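PHOX (PDB 4A9V) is a PhoX-type alkaline phosphatase that probably hydrolyses phosphate monoesters at an iron- and calcium-containing site in a beta-propeller. Local coordinates at residues 33-38 / 122-127. Numbering follows the deposited sequence. Where two conformers were deposited one is given.
Sequences SVLISW and IEVQRK
Strands 33-37 and 122-127, facing each other through Leu35 and Ile36 on one side and Ile122 and Val124 on the other, run roughly antiparallel at 155° with their axes 9.9 Å apart, the spacing of stacked sheets rather than of neighbours in one sheet. Leu35 and Val124 cross at about a right angle. The leucine straddles a single valine methyl with its fork: CD1 and CD2 of Leu35 each lie 4.0 Å from CG1 of Val124. That methyl is the valine branch anti to its own carbonyl carbon. Ile36 and Ile122 instead reach toward each other tip to tip, CG2 of Ile36 standing 4.1 Å from CD1 of Ile122. The same CD1 of Ile122 is 4.2 Å from CD2 of Leu35 and therefore touches both Leu35 and Ile36. Ile122 carries CG1 between its backbone N and carbonyl carbon (chi1 65°), and with chi2 anti CD1 continues outward to meet them. Two consecutive residues, Leu35 and Ile36, can point the same way because both face Val573 in a classic beta bulge, which interrupts the usual alternation of sides. Met85 and Phe64 extend the apolar layer, touching Leu35 and Ile36 respectively. Within strand 122-127, OE2 of Glu123 accepts a 2.7 Å hydrogen bond from NE2 of Gln125, which approaches from above the carboxylate plane (38° out of it), and forms a salt bridge with NE of Arg82. Strand 30-37, from near the start of the chain, edges a sheet otherwise built of 532-538, 544-550 and 572-578, from near its end, matching the velcro closure of a beta-propeller; the contact packs this closing sheet on the one holding 82-89 and 118-127. Entirely aliphatic, with no hydrogen bond or charge pair across it, this small patch depends on close fit and exclusion of water.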
# COMPACT_ATOMS: atom_id res chain seq x y z
N SER A 33 15.56 -14.20 8.19
CA SER A 33 15.82 -13.71 9.53
C SER A 33 14.83 -12.58 9.81
O SER A 33 14.49 -11.82 8.92
CB SER A 33 17.25 -13.17 9.61
OG SER A 33 17.65 -12.95 10.95
N VAL A 34 14.45 -12.41 11.07
CA VAL A 34 13.64 -11.26 11.47
C VAL A 34 14.52 -10.02 11.56
O VAL A 34 15.48 -10.00 12.33
CB VAL A 34 12.96 -11.50 12.82
CG1 VAL A 34 12.25 -10.23 13.28
CG2 VAL A 34 11.98 -12.66 12.74
N LEU A 35 14.17 -9.00 10.80
CA LEU A 35 14.85 -7.71 10.91
C LEU A 35 14.33 -6.92 12.12
O LEU A 35 15.11 -6.43 12.93
CB LEU A 35 14.67 -6.89 9.63
CG LEU A 35 15.39 -5.54 9.62
CD1 LEU A 35 16.89 -5.71 9.47
CD2 LEU A 35 14.84 -4.63 8.53
N ILE A 36 13.01 -6.81 12.22
CA ILE A 36 12.38 -6.04 13.28
C ILE A 36 10.92 -6.46 13.36
O ILE A 36 10.35 -6.91 12.37
CB ILE A 36 12.51 -4.51 13.04
CG1 ILE A 36 12.03 -3.70 14.25
CG2 ILE A 36 11.81 -4.08 11.75
CD1 ILE A 36 12.60 -2.29 14.27
N SER A 37 10.35 -6.39 14.56
CA SER A 37 8.95 -6.75 14.79
C SER A 37 8.21 -5.61 15.50
O SER A 37 8.80 -4.83 16.25
CB SER A 37 8.85 -8.00 15.68
OG SER A 37 9.46 -9.13 15.08
N TRP A 38 6.89 -5.61 15.34
CA TRP A 38 6.00 -4.78 16.13
C TRP A 38 6.43 -4.76 17.57
O TRP A 38 6.64 -5.81 18.19
CB TRP A 38 4.57 -5.30 16.02
CG TRP A 38 3.65 -4.73 17.05
CD1 TRP A 38 3.46 -3.39 17.38
CD2 TRP A 38 2.83 -5.48 17.98
NE1 TRP A 38 2.59 -3.28 18.43
CE2 TRP A 38 2.18 -4.50 18.83
CE3 TRP A 38 2.55 -6.82 18.15
CZ2 TRP A 38 1.31 -4.89 19.84
CZ3 TRP A 38 1.70 -7.20 19.18
CH2 TRP A 38 1.10 -6.26 20.01
N ILE A 122 13.77 3.57 10.31
CA ILE A 122 14.84 2.88 11.02
C ILE A 122 16.13 2.90 10.23
O ILE A 122 16.11 2.93 9.00
CB ILE A 122 14.46 1.42 11.35
CG1 ILE A 122 14.30 0.58 10.07
CG2 ILE A 122 13.21 1.37 12.22
CD1 ILE A 122 14.07 -0.90 10.36
N GLU A 123 17.25 2.89 10.93
CA GLU A 123 18.54 2.61 10.32
C GLU A 123 18.83 1.13 10.35
O GLU A 123 18.61 0.45 11.36
CB GLU A 123 19.65 3.38 11.04
CG GLU A 123 21.02 3.11 10.43
CD GLU A 123 22.17 3.86 11.06
OE1 GLU A 123 21.94 4.94 11.64
OE2 GLU A 123 23.32 3.44 10.82
N VAL A 124 19.39 0.63 9.25
CA VAL A 124 19.96 -0.70 9.20
C VAL A 124 21.43 -0.60 8.79
O VAL A 124 21.84 0.31 8.07
CB VAL A 124 19.18 -1.63 8.24
CG1 VAL A 124 17.78 -1.86 8.79
CG2 VAL A 124 19.11 -1.06 6.84
N GLN A 125 22.23 -1.53 9.29
CA GLN A 125 23.66 -1.56 9.00
C GLN A 125 24.03 -2.99 8.66
O GLN A 125 23.52 -3.94 9.25
CB GLN A 125 24.47 -1.10 10.21
CG GLN A 125 24.65 0.41 10.32
CD GLN A 125 25.47 0.81 11.53
OE1 GLN A 125 26.10 -0.03 12.18
NE2 GLN A 125 25.35 2.08 11.93
N ARG A 126 25.01 -3.13 7.78
CA ARG A 126 25.45 -4.43 7.36
C ARG A 126 26.69 -4.82 8.14
O ARG A 126 27.68 -4.09 8.15
CB ARG A 126 25.76 -4.44 5.87
CG ARG A 126 26.34 -5.75 5.41
CD ARG A 126 26.25 -5.91 3.91
NE ARG A 126 26.63 -4.71 3.19
CZ ARG A 126 26.29 -4.48 1.93
NH1 ARG A 126 25.57 -5.39 1.28
NH2 ARG A 126 26.58 -3.33 1.34
N LYS A 127 26.61 -5.98 8.78
CA LYS A 127 27.73 -6.53 9.52
C LYS A 127 27.89 -8.00 9.15
O LYS A 127 26.90 -8.73 9.05
CB LYS A 127 27.48 -6.40 11.03
CG LYS A 127 27.66 -5.00 11.57
CD LYS A 127 27.81 -5.00 13.09
CE LYS A 127 26.46 -5.04 13.79
NZ LYS A 127 26.59 -5.36 15.24